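PDB 2QVW: Glp_546_48378_50642, which cleaves double-stranded RNA in the RNA interference pathway, producing small interfering RNAs of 21 to 23 base pairs that direct destruction of matching RNAs. Local coordinates for residues 156-161 with 171-176; 724-728 with 740-744; 506-511 with 534-539; 35-41 with 319-323; 335-339 with 673-679. One frame throughout, in Å; residues are numbered along the deposited sequence.

How the contacts relate
The five contacts run along an elongated chain. Contact 1, the PAZ hairpin, lies on the other side of the chain's centre from contacts 2 and 3, and its centre is about 67 Å from that of contact 2. Contact 4 joins the N-terminal region to the first RNase III region, with its centre about 28 Å from contact 1 and 25 Å from contact 5. Contact 5 brings the two RNase III regions together and includes Glu338, assigned to the first manganese site; contact 2, its centre about 22 Å farther on, holds Glu725 of the second. Contact 3 is a helix crossing away from both sites, nested in the long loop that contact 5 closes.

Contact 1. Residues 156-161 with 171-176; sequences LHGRMV and YVVLGI
Val161 and Tyr171 form a hydrogen-bonded antiparallel pair, with Tyr171 N to Val161 O at 2.9 Å and Val161 N returning to Tyr171 O at 3.1 Å. Farther along the main chain, Val173 N donates to Arg159 O at 3.0 Å, and Gly158 N reaches Val173 O at 2.8 Å. This last donor sits in a type II turn from Leu156 to Arg159, with Gly158 at the turn position that takes a positive phi.

One side chain joins the polar pattern. The ring of His157 is held with CG anti to the backbone N (chi1 -176°), which brings ND1 to Leu174 O at 3.1 Å; the acceptor lies near the ring plane, but the donor stands above the carbonyl plane. NE2 bonds Pro229 O, and with both nitrogens facing carbonyl oxygens the ring may well be protonated.

Apolar contacts complete the pairing. The methyl of Met160, on a chain bent at chi2 and chi3, folds back over Val172, its pair on the same face of the sheet. Val173 turns toward the 156-161 segment, resting CG2 on Val161 CG1 and CG1 on Leu156 CB.

Together these form the hairpin of strands 160-163 and 169-178 in the PAZ region. Strand 250-251 flanks it beyond 160-163, and strand 213-219 beyond 169-178, where Leu174 and Gly175 make a classic bulge opposite Ala216.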
# COMPACT_ATOMS: atom_id res chain seq x y z
N LEU A 156 -15.98 12.53 -45.26
CA LEU A 156 -15.46 13.42 -44.22
C LEU A 156 -16.21 13.20 -42.92
O LEU A 156 -15.71 13.56 -41.84
CB LEU A 156 -15.61 14.87 -44.66
CG LEU A 156 -15.07 15.16 -46.05
CD1 LEU A 156 -15.37 16.59 -46.42
CD2 LEU A 156 -13.58 14.88 -46.10
N HIS A 157 -17.40 12.62 -43.02
CA HIS A 157 -18.23 12.34 -41.86
C HIS A 157 -17.44 11.58 -40.80
O HIS A 157 -16.95 10.48 -41.05
CB HIS A 157 -19.44 11.50 -42.28
CG HIS A 157 -20.42 11.22 -41.18
ND1 HIS A 157 -21.28 12.17 -40.68
CD2 HIS A 157 -20.66 10.09 -40.47
CE1 HIS A 157 -22.01 11.64 -39.72
NE2 HIS A 157 -21.66 10.38 -39.57
N GLY A 158 -17.30 12.18 -39.62
CA GLY A 158 -16.57 11.55 -38.53
C GLY A 158 -15.11 11.94 -38.46
O GLY A 158 -14.46 11.76 -37.42
N ARG A 159 -14.57 12.47 -39.55
CA ARG A 159 -13.17 12.87 -39.57
C ARG A 159 -12.99 14.14 -38.75
O ARG A 159 -13.86 15.02 -38.75
CB ARG A 159 -12.71 13.10 -41.01
CG ARG A 159 -12.77 11.86 -41.88
CD ARG A 159 -12.28 12.13 -43.31
NE ARG A 159 -10.84 12.41 -43.37
CZ ARG A 159 -9.90 11.53 -43.06
NH1 ARG A 159 -10.24 10.31 -42.66
NH2 ARG A 159 -8.62 11.87 -43.15
N MET A 160 -11.87 14.22 -38.04
CA MET A 160 -11.56 15.38 -37.21
C MET A 160 -10.91 16.53 -37.98
O MET A 160 -10.34 16.34 -39.06
CB MET A 160 -10.63 14.97 -36.06
CG MET A 160 -11.27 14.08 -34.99
SD MET A 160 -12.72 14.81 -34.15
CE MET A 160 -13.97 13.58 -34.54
N VAL A 161 -11.00 17.73 -37.42
CA VAL A 161 -10.44 18.92 -38.06
C VAL A 161 -10.54 20.11 -37.11
O VAL A 161 -11.56 20.32 -36.48
CB VAL A 161 -11.20 19.23 -39.37
CG1 VAL A 161 -12.69 19.25 -39.12
CG2 VAL A 161 -10.75 20.57 -39.93
N TYR A 171 -13.07 20.19 -34.00
CA TYR A 171 -14.45 19.89 -34.38
C TYR A 171 -14.48 18.56 -35.12
O TYR A 171 -13.45 18.08 -35.59
CB TYR A 171 -15.03 20.97 -35.31
CG TYR A 171 -15.05 22.39 -34.77
CD1 TYR A 171 -13.88 23.16 -34.71
CD2 TYR A 171 -16.25 22.98 -34.38
CE1 TYR A 171 -13.91 24.49 -34.28
CE2 TYR A 171 -16.29 24.31 -33.95
CZ TYR A 171 -15.11 25.06 -33.91
OH TYR A 171 -15.15 26.37 -33.51
N VAL A 172 -15.67 17.98 -35.21
CA VAL A 172 -15.84 16.71 -35.91
C VAL A 172 -16.79 16.92 -37.09
O VAL A 172 -17.98 17.17 -36.90
CB VAL A 172 -16.44 15.64 -34.98
CG1 VAL A 172 -17.58 16.22 -34.18
CG2 VAL A 172 -16.93 14.45 -35.80
N VAL A 173 -16.24 16.82 -38.30
CA VAL A 173 -17.04 17.01 -39.50
C VAL A 173 -18.24 16.06 -39.58
O VAL A 173 -18.10 14.85 -39.39
CB VAL A 173 -16.19 16.82 -40.77
CG1 VAL A 173 -17.08 16.62 -41.99
CG2 VAL A 173 -15.30 18.03 -40.97
N LEU A 174 -19.41 16.63 -39.83
CA LEU A 174 -20.63 15.84 -39.95
C LEU A 174 -21.05 15.81 -41.41
O LEU A 174 -21.83 14.95 -41.82
CB LEU A 174 -21.76 16.46 -39.11
CG LEU A 174 -21.55 16.47 -37.60
CD1 LEU A 174 -22.75 17.12 -36.94
CD2 LEU A 174 -21.37 15.05 -37.10
N GLY A 175 -20.53 16.76 -42.18
CA GLY A 175 -20.86 16.81 -43.59
C GLY A 175 -20.98 18.21 -44.12
O GLY A 175 -21.26 19.16 -43.38
N ILE A 176 -20.76 18.35 -45.43
CA ILE A 176 -20.82 19.64 -46.09
C ILE A 176 -22.29 20.03 -46.25
O ILE A 176 -23.08 19.26 -46.79
CB ILE A 176 -20.18 19.58 -47.49
CG1 ILE A 176 -18.85 18.82 -47.41
CG2 ILE A 176 -19.95 20.99 -48.01
CD1 ILE A 176 -18.27 18.41 -48.75

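Contact 2. Residues 724-728 with 740-744; sequences FEAIL and AGAFV. With MN (manganese (II) ion), chain E.
Phe724 and Phe743 reach toward each other from opposite directions. Their ring planes are close to parallel, 22° apart, but they are slid so far that the rings barely overlap, with centroids separated by 5.6 Å. The closest atoms are Phe724 CZ and Phe743 CE2, at 3.6 Å. Each ring swings away from its own backbone nitrogen, and this extended setting lets the pair bridge two segments whose axes stay 11.7 Å apart.

Leu728, one turn on from Phe724, packs beside Phe743 through a single branch. Leu728 CD1 lies 3.8 Å from Phe743 CD2, and the same methyl meets Ala740 CB at 3.8 Å and Val744 CG2 at 4.0 Å. The interface is therefore wholly apolar and buried. Phe657 and Leu658 of helix 648-669 pack on Leu728, while Leu691 and Leu694 of helix 688-696 press on Phe724.

Glu725 points the other way. Its extended chain takes OE1 to the manganese ion at 2.5 Å, in a site completed by Glu651 and Asp722. The arrangement belongs to the helical core of the RNase III domain: helix 718-735 puts an acidic ligand on the metal and, from another side, packs against helix 737-748, which follows it in the chain. Segments 724-728 and 740-744 run roughly antiparallel, their directions 143° apart.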
# COMPACT_ATOMS: atom_id res chain seq x y z
N PHE A 724 -6.10 -27.88 18.44
CA PHE A 724 -5.72 -27.58 17.07
C PHE A 724 -4.87 -26.32 17.07
O PHE A 724 -3.79 -26.30 16.49
CB PHE A 724 -6.95 -27.35 16.20
CG PHE A 724 -6.62 -27.02 14.76
CD1 PHE A 724 -6.36 -28.03 13.84
CD2 PHE A 724 -6.52 -25.69 14.35
CE1 PHE A 724 -6.01 -27.72 12.52
CE2 PHE A 724 -6.18 -25.36 13.04
CZ PHE A 724 -5.92 -26.38 12.12
N GLU A 725 -5.35 -25.27 17.72
CA GLU A 725 -4.62 -24.01 17.80
C GLU A 725 -3.28 -24.27 18.45
O GLU A 725 -2.27 -23.63 18.11
CB GLU A 725 -5.37 -22.99 18.65
CG GLU A 725 -6.78 -22.66 18.19
CD GLU A 725 -7.44 -21.68 19.13
OE1 GLU A 725 -7.44 -21.92 20.36
OE2 GLU A 725 -7.98 -20.66 18.65
N ALA A 726 -3.27 -25.20 19.41
CA ALA A 726 -2.05 -25.57 20.10
C ALA A 726 -1.09 -26.15 19.06
O ALA A 726 0.09 -25.82 19.04
CB ALA A 726 -2.35 -26.60 21.17
N ILE A 727 -1.63 -27.01 18.21
CA ILE A 727 -0.82 -27.62 17.16
C ILE A 727 -0.24 -26.51 16.30
O ILE A 727 0.97 -26.31 16.24
CB ILE A 727 -1.68 -28.55 16.27
CG1 ILE A 727 -2.39 -29.60 17.12
CG2 ILE A 727 -0.80 -29.23 15.23
CD1 ILE A 727 -1.48 -30.45 17.97
N LEU A 728 -1.13 -25.77 15.64
CA LEU A 728 -0.74 -24.67 14.78
C LEU A 728 0.44 -23.91 15.34
O LEU A 728 1.37 -23.60 14.62
CB LEU A 728 -1.90 -23.69 14.57
CG LEU A 728 -1.57 -22.41 13.77
CD1 LEU A 728 -0.92 -22.74 12.43
CD2 LEU A 728 -2.86 -21.63 13.57
N ALA A 740 3.55 -22.87 8.67
CA ALA A 740 2.26 -22.82 9.33
C ALA A 740 1.24 -22.15 8.41
O ALA A 740 0.09 -22.55 8.35
CB ALA A 740 2.37 -22.04 10.64
N GLY A 741 1.69 -21.14 7.68
CA GLY A 741 0.79 -20.45 6.78
C GLY A 741 0.19 -21.37 5.74
O GLY A 741 -0.98 -21.25 5.40
N ALA A 742 1.01 -22.29 5.23
CA ALA A 742 0.54 -23.26 4.23
C ALA A 742 -0.41 -24.23 4.92
O ALA A 742 -1.37 -24.72 4.33
CB ALA A 742 1.72 -24.01 3.63
N PHE A 743 -0.12 -24.49 6.19
CA PHE A 743 -0.91 -25.38 7.01
C PHE A 743 -2.32 -24.81 7.06
O PHE A 743 -3.31 -25.54 6.91
CB PHE A 743 -0.32 -25.43 8.42
CG PHE A 743 -1.04 -26.35 9.36
CD1 PHE A 743 -0.96 -27.73 9.20
CD2 PHE A 743 -1.81 -25.84 10.40
CE1 PHE A 743 -1.64 -28.59 10.08
CE2 PHE A 743 -2.48 -26.69 11.27
CZ PHE A 743 -2.39 -28.07 11.11
N VAL A 744 -2.40 -23.50 7.26
CA VAL A 744 -3.67 -22.80 7.35
C VAL A 744 -4.45 -22.77 6.03
O VAL A 744 -5.65 -23.04 6.02
CB VAL A 744 -3.45 -21.35 7.85
CG1 VAL A 744 -4.74 -20.55 7.77
CG2 VAL A 744 -2.94 -21.37 9.27
MN MN E . -9.74 -21.92 21.45

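Contact 3. Residues 506-511 with 534-539; sequences WYRLGI and HLARGL
Trp506 can be followed outward from its CB, which meets Leu535 CD2 at 3.9 Å. Next, CG comes up against Leu539 CG, also at 3.9 Å. Beyond that the indole lies across the Leu539 branch at about a right angle: CD2 of the leucine stands over the face of the five-membered ring, 3.5 Å from its centroid and 14° off the normal, a CH-pi contact, with CE2 and NE1 closest beneath it. Farther out, CE3 and CZ3 pass obliquely by Gly538 O, at 3.7 and 3.8 Å.

Beside it, the Tyr507 ring meets the His534 ring with the planes almost perpendicular, at 86°, in an oblique approach. Ile511 CG1 sits over the imidazole face, 4.0 Å from its centroid. His534 ND1 gives a weak bond to Gly510 O. Gly510 and Gly538 face each other where the backbones cross, and lacking side chains they let the short axes approach to 6.9 Å at 92°.

Helix 500-516 thus lies across helix 528-542, and the interface between them is largely buried. Helix 486-497 closes in from beyond, its Phe491 and Leu495 packing on Leu539, while Arg537 reaches Met434 O.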
# COMPACT_ATOMS: atom_id res chain seq x y z
N TRP A 506 21.22 -6.59 26.70
CA TRP A 506 19.90 -6.08 26.31
C TRP A 506 20.04 -4.63 25.90
O TRP A 506 19.36 -4.15 25.00
CB TRP A 506 18.94 -6.17 27.50
CG TRP A 506 18.66 -7.55 27.93
CD1 TRP A 506 18.72 -8.03 29.19
CD2 TRP A 506 18.33 -8.65 27.09
NE1 TRP A 506 18.44 -9.37 29.20
CE2 TRP A 506 18.20 -9.78 27.92
CE3 TRP A 506 18.12 -8.80 25.71
CZ2 TRP A 506 17.88 -11.05 27.42
CZ3 TRP A 506 17.80 -10.06 25.21
CH2 TRP A 506 17.69 -11.16 26.07
N TYR A 507 20.92 -3.92 26.59
CA TYR A 507 21.16 -2.53 26.29
C TYR A 507 21.84 -2.40 24.94
O TYR A 507 21.28 -1.79 24.02
CB TYR A 507 22.05 -1.91 27.36
CG TYR A 507 22.27 -0.45 27.14
CD1 TYR A 507 21.27 0.48 27.42
CD2 TYR A 507 23.48 0.02 26.62
CE1 TYR A 507 21.46 1.84 27.21
CE2 TYR A 507 23.69 1.38 26.39
CZ TYR A 507 22.68 2.28 26.69
OH TYR A 507 22.89 3.62 26.48
N ARG A 508 23.04 -2.96 24.81
CA ARG A 508 23.78 -2.89 23.55
C ARG A 508 22.92 -3.33 22.38
O ARG A 508 23.21 -2.99 21.23
CB ARG A 508 25.07 -3.73 23.62
CG ARG A 508 26.25 -3.01 24.28
CD ARG A 508 27.62 -3.69 24.04
NE ARG A 508 27.77 -4.96 24.75
CZ ARG A 508 27.31 -6.14 24.32
NH1 ARG A 508 26.67 -6.23 23.16
NH2 ARG A 508 27.49 -7.24 25.05
N LEU A 509 21.87 -4.08 22.67
CA LEU A 509 20.97 -4.53 21.62
C LEU A 509 19.90 -3.46 21.40
O LEU A 509 19.56 -3.13 20.27
CB LEU A 509 20.31 -5.85 22.01
CG LEU A 509 19.15 -6.33 21.11
CD1 LEU A 509 19.62 -6.42 19.67
CD2 LEU A 509 18.62 -7.68 21.58
N GLY A 510 19.37 -2.91 22.49
CA GLY A 510 18.36 -1.89 22.37
C GLY A 510 18.94 -0.67 21.71
O GLY A 510 18.33 -0.04 20.86
N ILE A 511 20.16 -0.34 22.10
CA ILE A 511 20.84 0.81 21.54
C ILE A 511 21.16 0.51 20.09
O ILE A 511 21.32 1.42 19.28
CB ILE A 511 22.15 1.09 22.32
CG1 ILE A 511 22.36 2.59 22.48
CG2 ILE A 511 23.33 0.45 21.61
CD1 ILE A 511 22.25 3.40 21.20
N HIS A 534 16.07 1.43 25.98
CA HIS A 534 16.94 0.57 25.18
C HIS A 534 16.92 -0.86 25.67
O HIS A 534 17.20 -1.78 24.91
CB HIS A 534 18.37 1.10 25.19
CG HIS A 534 18.54 2.40 24.47
ND1 HIS A 534 18.22 2.55 23.14
CD2 HIS A 534 19.01 3.60 24.90
CE1 HIS A 534 18.48 3.80 22.78
NE2 HIS A 534 18.95 4.45 23.82
N LEU A 535 16.64 -1.03 26.95
CA LEU A 535 16.56 -2.37 27.51
C LEU A 535 15.23 -2.92 27.05
O LEU A 535 15.15 -4.03 26.51
CB LEU A 535 16.61 -2.33 29.03
CG LEU A 535 17.90 -1.86 29.69
CD1 LEU A 535 17.71 -1.88 31.17
CD2 LEU A 535 19.06 -2.75 29.29
N ALA A 536 14.18 -2.13 27.26
CA ALA A 536 12.82 -2.49 26.89
C ALA A 536 12.80 -3.05 25.48
O ALA A 536 12.40 -4.19 25.27
CB ALA A 536 11.92 -1.28 26.99
N ARG A 537 13.24 -2.24 24.52
CA ARG A 537 13.29 -2.66 23.12
C ARG A 537 13.98 -4.02 23.05
O ARG A 537 13.36 -5.02 22.67
CB ARG A 537 14.07 -1.64 22.29
CG ARG A 537 13.56 -0.21 22.37
CD ARG A 537 12.57 0.13 21.26
NE ARG A 537 12.13 1.52 21.30
CZ ARG A 537 12.94 2.58 21.27
NH1 ARG A 537 14.25 2.41 21.21
NH2 ARG A 537 12.43 3.80 21.29
N GLY A 538 15.25 -4.03 23.43
CA GLY A 538 16.05 -5.25 23.44
C GLY A 538 15.38 -6.44 24.09
O GLY A 538 15.44 -7.54 23.57
N LEU A 539 14.77 -6.24 25.25
CA LEU A 539 14.09 -7.34 25.92
C LEU A 539 12.81 -7.72 25.20
O LEU A 539 12.37 -8.87 25.26
CB LEU A 539 13.75 -6.96 27.35
CG LEU A 539 14.83 -7.30 28.37
CD1 LEU A 539 14.48 -6.69 29.71
CD2 LEU A 539 14.95 -8.81 28.48

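Contact 4. Residues 35-41 with 319-323; sequences FKVSAGR and WRTPF
Thr321 N donates a hydrogen bond to Lys36 O at 2.9 Å, the shortest sound polar bond here. Lys36 N answers to Thr321 O at 3.1 Å. A third bond, Ser38 N to Trp319 O at 3.1 Å, extends the ladder past the strand.

On the face holding Phe35, Val37, Arg320 and Pro322, Val37 CG1 packs against Arg320 CB at 3.8 Å, and Phe35 CB sits 4.3 Å from Pro322 CB. Phe35 also stacks on His273 of helix 267-284.

Trp319 is the other busy residue. The Arg41 guanidinium is modelled flat over its indole, the planes 13° apart, in a cation-pi stack offset toward the rim. The arginine is placed too near the ring for its exact spacing to be trusted, so the closeness of the stack is doubtful even if its general form is plausible. Arg41 NH2 has a salt bridge to Glu269, which probably steadies the group. At the indole's edge, Ala39 O lies in the ring plane. Arg314 makes a further cation-pi contact with Trp319, and its carbonyl accepts the Ser38 OG hydrogen bond.

This is strand addition at a sheet edge: 320-322, from the first RNase III region, lies antiparallel beside 35-37 as the outermost strand of the N-terminal domain's sheet, tying together parts nearly 280 residues apart.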
# COMPACT_ATOMS: atom_id res chain seq x y z
N PHE A 35 -6.33 5.91 -12.56
CA PHE A 35 -7.24 6.87 -11.95
C PHE A 35 -8.30 7.25 -12.97
O PHE A 35 -8.04 7.22 -14.16
CB PHE A 35 -6.49 8.11 -11.49
CG PHE A 35 -5.93 8.93 -12.61
CD1 PHE A 35 -4.74 8.57 -13.23
CD2 PHE A 35 -6.61 10.05 -13.06
CE1 PHE A 35 -4.22 9.32 -14.27
CE2 PHE A 35 -6.10 10.81 -14.11
CZ PHE A 35 -4.91 10.45 -14.72
N LYS A 36 -9.50 7.57 -12.52
CA LYS A 36 -10.51 7.96 -13.48
C LYS A 36 -10.75 9.44 -13.33
O LYS A 36 -10.49 10.00 -12.27
CB LYS A 36 -11.79 7.13 -13.31
CG LYS A 36 -12.28 6.94 -11.90
CD LYS A 36 -13.40 5.90 -11.87
CE LYS A 36 -14.10 5.88 -10.52
NZ LYS A 36 -13.20 5.49 -9.39
N VAL A 37 -11.19 10.07 -14.41
CA VAL A 37 -11.46 11.51 -14.44
C VAL A 37 -12.94 11.81 -14.69
O VAL A 37 -13.52 11.35 -15.66
CB VAL A 37 -10.64 12.21 -15.55
CG1 VAL A 37 -9.26 12.59 -15.03
CG2 VAL A 37 -10.50 11.29 -16.73
N SER A 38 -13.52 12.59 -13.79
CA SER A 38 -14.92 12.97 -13.87
C SER A 38 -15.29 13.74 -15.14
O SER A 38 -14.43 14.10 -15.95
CB SER A 38 -15.28 13.81 -12.64
OG SER A 38 -14.39 14.89 -12.52
N ALA A 39 -16.58 13.99 -15.30
CA ALA A 39 -17.11 14.71 -16.44
C ALA A 39 -16.98 16.21 -16.21
O ALA A 39 -17.33 16.71 -15.14
CB ALA A 39 -18.55 14.33 -16.63
N GLY A 40 -16.46 16.91 -17.22
CA GLY A 40 -16.28 18.35 -17.11
C GLY A 40 -15.51 19.02 -18.25
O GLY A 40 -15.42 18.47 -19.34
N ARG A 41 -14.98 20.20 -17.96
CA ARG A 41 -14.21 21.05 -18.89
C ARG A 41 -14.32 20.75 -20.38
O ARG A 41 -13.33 20.78 -21.10
CB ARG A 41 -12.72 21.06 -18.51
CG ARG A 41 -12.43 21.32 -17.04
CD ARG A 41 -12.31 20.01 -16.32
NE ARG A 41 -10.94 19.70 -15.92
CZ ARG A 41 -10.41 18.48 -15.97
NH1 ARG A 41 -11.14 17.45 -16.40
NH2 ARG A 41 -9.15 18.29 -15.59
N TRP A 319 -9.94 16.46 -10.84
CA TRP A 319 -11.08 15.73 -11.40
C TRP A 319 -10.76 14.26 -11.34
O TRP A 319 -11.64 13.40 -11.44
CB TRP A 319 -11.32 16.13 -12.85
CG TRP A 319 -11.64 17.59 -13.03
CD1 TRP A 319 -10.79 18.64 -12.86
CD2 TRP A 319 -12.91 18.15 -13.39
NE1 TRP A 319 -11.45 19.83 -13.09
CE2 TRP A 319 -12.75 19.55 -13.42
CE3 TRP A 319 -14.16 17.61 -13.69
CZ2 TRP A 319 -13.80 20.42 -13.73
CZ3 TRP A 319 -15.21 18.47 -14.01
CH2 TRP A 319 -15.02 19.86 -14.03
N ARG A 320 -9.48 13.97 -11.16
CA ARG A 320 -8.99 12.60 -11.11
C ARG A 320 -9.03 11.94 -9.73
O ARG A 320 -8.88 12.59 -8.70
CB ARG A 320 -7.56 12.58 -11.65
CG ARG A 320 -6.68 13.64 -11.04
CD ARG A 320 -5.26 13.53 -11.54
NE ARG A 320 -4.41 14.47 -10.83
CZ ARG A 320 -4.50 15.79 -10.97
NH1 ARG A 320 -5.40 16.30 -11.81
NH2 ARG A 320 -3.72 16.58 -10.26
N THR A 321 -9.23 10.62 -9.74
CA THR A 321 -9.29 9.84 -8.51
C THR A 321 -8.57 8.53 -8.74
O THR A 321 -9.05 7.68 -9.47
CB THR A 321 -10.74 9.54 -8.13
OG1 THR A 321 -11.40 10.76 -7.80
CG2 THR A 321 -10.78 8.62 -6.93
N PRO A 322 -7.40 8.36 -8.11
CA PRO A 322 -6.51 7.18 -8.18
C PRO A 322 -7.11 5.94 -7.52
O PRO A 322 -7.68 6.01 -6.43
CB PRO A 322 -5.25 7.64 -7.44
CG PRO A 322 -5.33 9.15 -7.48
CD PRO A 322 -6.80 9.39 -7.25
N PHE A 323 -6.97 4.79 -8.18
CA PHE A 323 -7.48 3.56 -7.61
C PHE A 323 -6.39 2.51 -7.53
O PHE A 323 -5.55 2.40 -8.42
CB PHE A 323 -8.66 3.03 -8.43
CG PHE A 323 -8.40 2.93 -9.90
CD1 PHE A 323 -8.73 3.98 -10.76
CD2 PHE A 323 -7.83 1.79 -10.45
CE1 PHE A 323 -8.51 3.88 -12.13
CE2 PHE A 323 -7.61 1.68 -11.82
CZ PHE A 323 -7.95 2.73 -12.66

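Contact 5. Residues 335-339 with 673-679; sequences QRLEL and LTEGALT
Leu339 sets the tight part of the contact, turning both methyls to helix 675-684. Leu339 CD2 meets Leu678 CB at 3.5 Å and Glu675 CA at 3.5 Å, while Leu339 CD1 lies 3.7 Å from Thr679 OG1. A chi1 of 179° swings the isobutyl group away from its own main-chain nitrogen and over to these partners. Leu678 CD1 is also near Arg336 CB, at 4.1 Å. The Thr679 hydroxyl bonds to Glu675 O at 2.8 Å, one turn back. Gln335 belongs to this close part too, lying against Thr674 and Glu675 at the helix start, although the setting of its amide is uncertain.

Arg336 gives the polar grip. Its NE donates to Leu673 O at 2.8 Å; the oxygen sits at the guanidinium edge, somewhat out of its plane, and the bond is bent, with an N-H angle of 139°. NH2 has His667 O as a second partner, so the group is held at two points of the second RNase III region.

The looser side is the partly exposed end of Glu675, which leads out to about 4 Å from a bound manganese. Glu338, assigned to the first manganese site, keeps its OE2 5.5 Å from Glu675 OE1.

The chemistry, leucine packing plus one arginine bonded to main-chain oxygens, is consistent with a fixed pairing of the two RNase III domains, the intramolecular dimer known from Dicer, with metal-binding acids close beside the seam.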
# COMPACT_ATOMS: atom_id res chain seq x y z
N GLN A 335 -9.47 0.55 4.69
CA GLN A 335 -10.36 -0.37 5.36
C GLN A 335 -9.74 -1.76 5.50
O GLN A 335 -9.71 -2.33 6.59
CB GLN A 335 -11.67 -0.46 4.58
CG GLN A 335 -12.89 -0.60 5.45
CD GLN A 335 -14.17 -0.76 4.65
OE1 GLN A 335 -14.46 0.04 3.75
NE2 GLN A 335 -14.96 -1.79 4.98
N ARG A 336 -9.24 -2.33 4.40
CA ARG A 336 -8.67 -3.67 4.43
C ARG A 336 -7.19 -3.78 4.83
O ARG A 336 -6.61 -4.86 4.77
CB ARG A 336 -8.91 -4.36 3.09
CG ARG A 336 -8.53 -3.55 1.87
CD ARG A 336 -9.42 -3.92 0.70
NE ARG A 336 -9.42 -5.36 0.45
CZ ARG A 336 -8.39 -6.02 -0.08
NH1 ARG A 336 -7.30 -5.36 -0.42
NH2 ARG A 336 -8.46 -7.32 -0.25
N LEU A 337 -6.57 -2.67 5.21
CA LEU A 337 -5.18 -2.69 5.63
C LEU A 337 -5.18 -2.60 7.15
O LEU A 337 -4.28 -3.11 7.82
CB LEU A 337 -4.40 -1.52 5.02
CG LEU A 337 -4.07 -1.61 3.53
CD1 LEU A 337 -3.28 -0.39 3.11
CD2 LEU A 337 -3.26 -2.87 3.27
N GLU A 338 -6.19 -1.93 7.69
CA GLU A 338 -6.34 -1.77 9.13
C GLU A 338 -6.76 -3.13 9.68
O GLU A 338 -6.18 -3.66 10.62
CB GLU A 338 -7.43 -0.74 9.44
CG GLU A 338 -7.85 -0.73 10.90
CD GLU A 338 -9.14 0.02 11.13
OE1 GLU A 338 -9.66 -0.02 12.26
OE2 GLU A 338 -9.63 0.65 10.17
N LEU A 339 -7.79 -3.70 9.05
CA LEU A 339 -8.32 -5.00 9.42
C LEU A 339 -7.16 -5.97 9.52
O LEU A 339 -7.08 -6.75 10.48
CB LEU A 339 -9.31 -5.47 8.35
CG LEU A 339 -10.01 -6.83 8.49
CD1 LEU A 339 -10.78 -6.88 9.78
CD2 LEU A 339 -10.95 -7.04 7.31
N LEU A 673 -12.94 -7.20 -1.92
CA LEU A 673 -13.80 -7.21 -0.74
C LEU A 673 -13.30 -6.27 0.36
O LEU A 673 -12.13 -5.86 0.36
CB LEU A 673 -13.92 -8.64 -0.21
CG LEU A 673 -14.54 -9.63 -1.21
CD1 LEU A 673 -14.65 -11.01 -0.59
CD2 LEU A 673 -15.91 -9.14 -1.60
N THR A 674 -14.19 -5.92 1.29
CA THR A 674 -13.83 -5.02 2.37
C THR A 674 -13.85 -5.68 3.73
O THR A 674 -13.92 -6.90 3.84
CB THR A 674 -14.78 -3.82 2.43
OG1 THR A 674 -16.13 -4.29 2.42
CG2 THR A 674 -14.56 -2.89 1.24
N GLU A 675 -13.78 -4.85 4.77
CA GLU A 675 -13.78 -5.31 6.16
C GLU A 675 -14.82 -6.39 6.46
O GLU A 675 -14.48 -7.55 6.64
CB GLU A 675 -14.01 -4.13 7.10
CG GLU A 675 -14.01 -4.53 8.56
CD GLU A 675 -14.52 -3.43 9.48
OE1 GLU A 675 -14.16 -2.25 9.26
OE2 GLU A 675 -15.27 -3.75 10.42
N GLY A 676 -16.08 -5.97 6.52
CA GLY A 676 -17.17 -6.89 6.80
C GLY A 676 -17.01 -8.24 6.13
O GLY A 676 -16.87 -9.27 6.79
N ALA A 677 -17.04 -8.23 4.80
CA ALA A 677 -16.89 -9.47 4.05
C ALA A 677 -15.74 -10.27 4.66
O ALA A 677 -15.92 -11.36 5.19
CB ALA A 677 -16.60 -9.16 2.59
N LEU A 678 -14.55 -9.68 4.59
CA LEU A 678 -13.34 -10.31 5.11
C LEU A 678 -13.46 -10.75 6.55
O LEU A 678 -12.90 -11.76 6.95
CB LEU A 678 -12.15 -9.37 4.96
CG LEU A 678 -11.78 -9.00 3.52
CD1 LEU A 678 -10.58 -8.09 3.53
CD2 LEU A 678 -11.48 -10.26 2.71
N THR A 679 -14.19 -9.98 7.35
CA THR A 679 -14.35 -10.32 8.75
C THR A 679 -15.20 -11.57 8.86
O THR A 679 -14.73 -12.62 9.28
CB THR A 679 -15.02 -9.19 9.54
OG1 THR A 679 -14.24 -7.99 9.43
CG2 THR A 679 -15.12 -9.55 11.00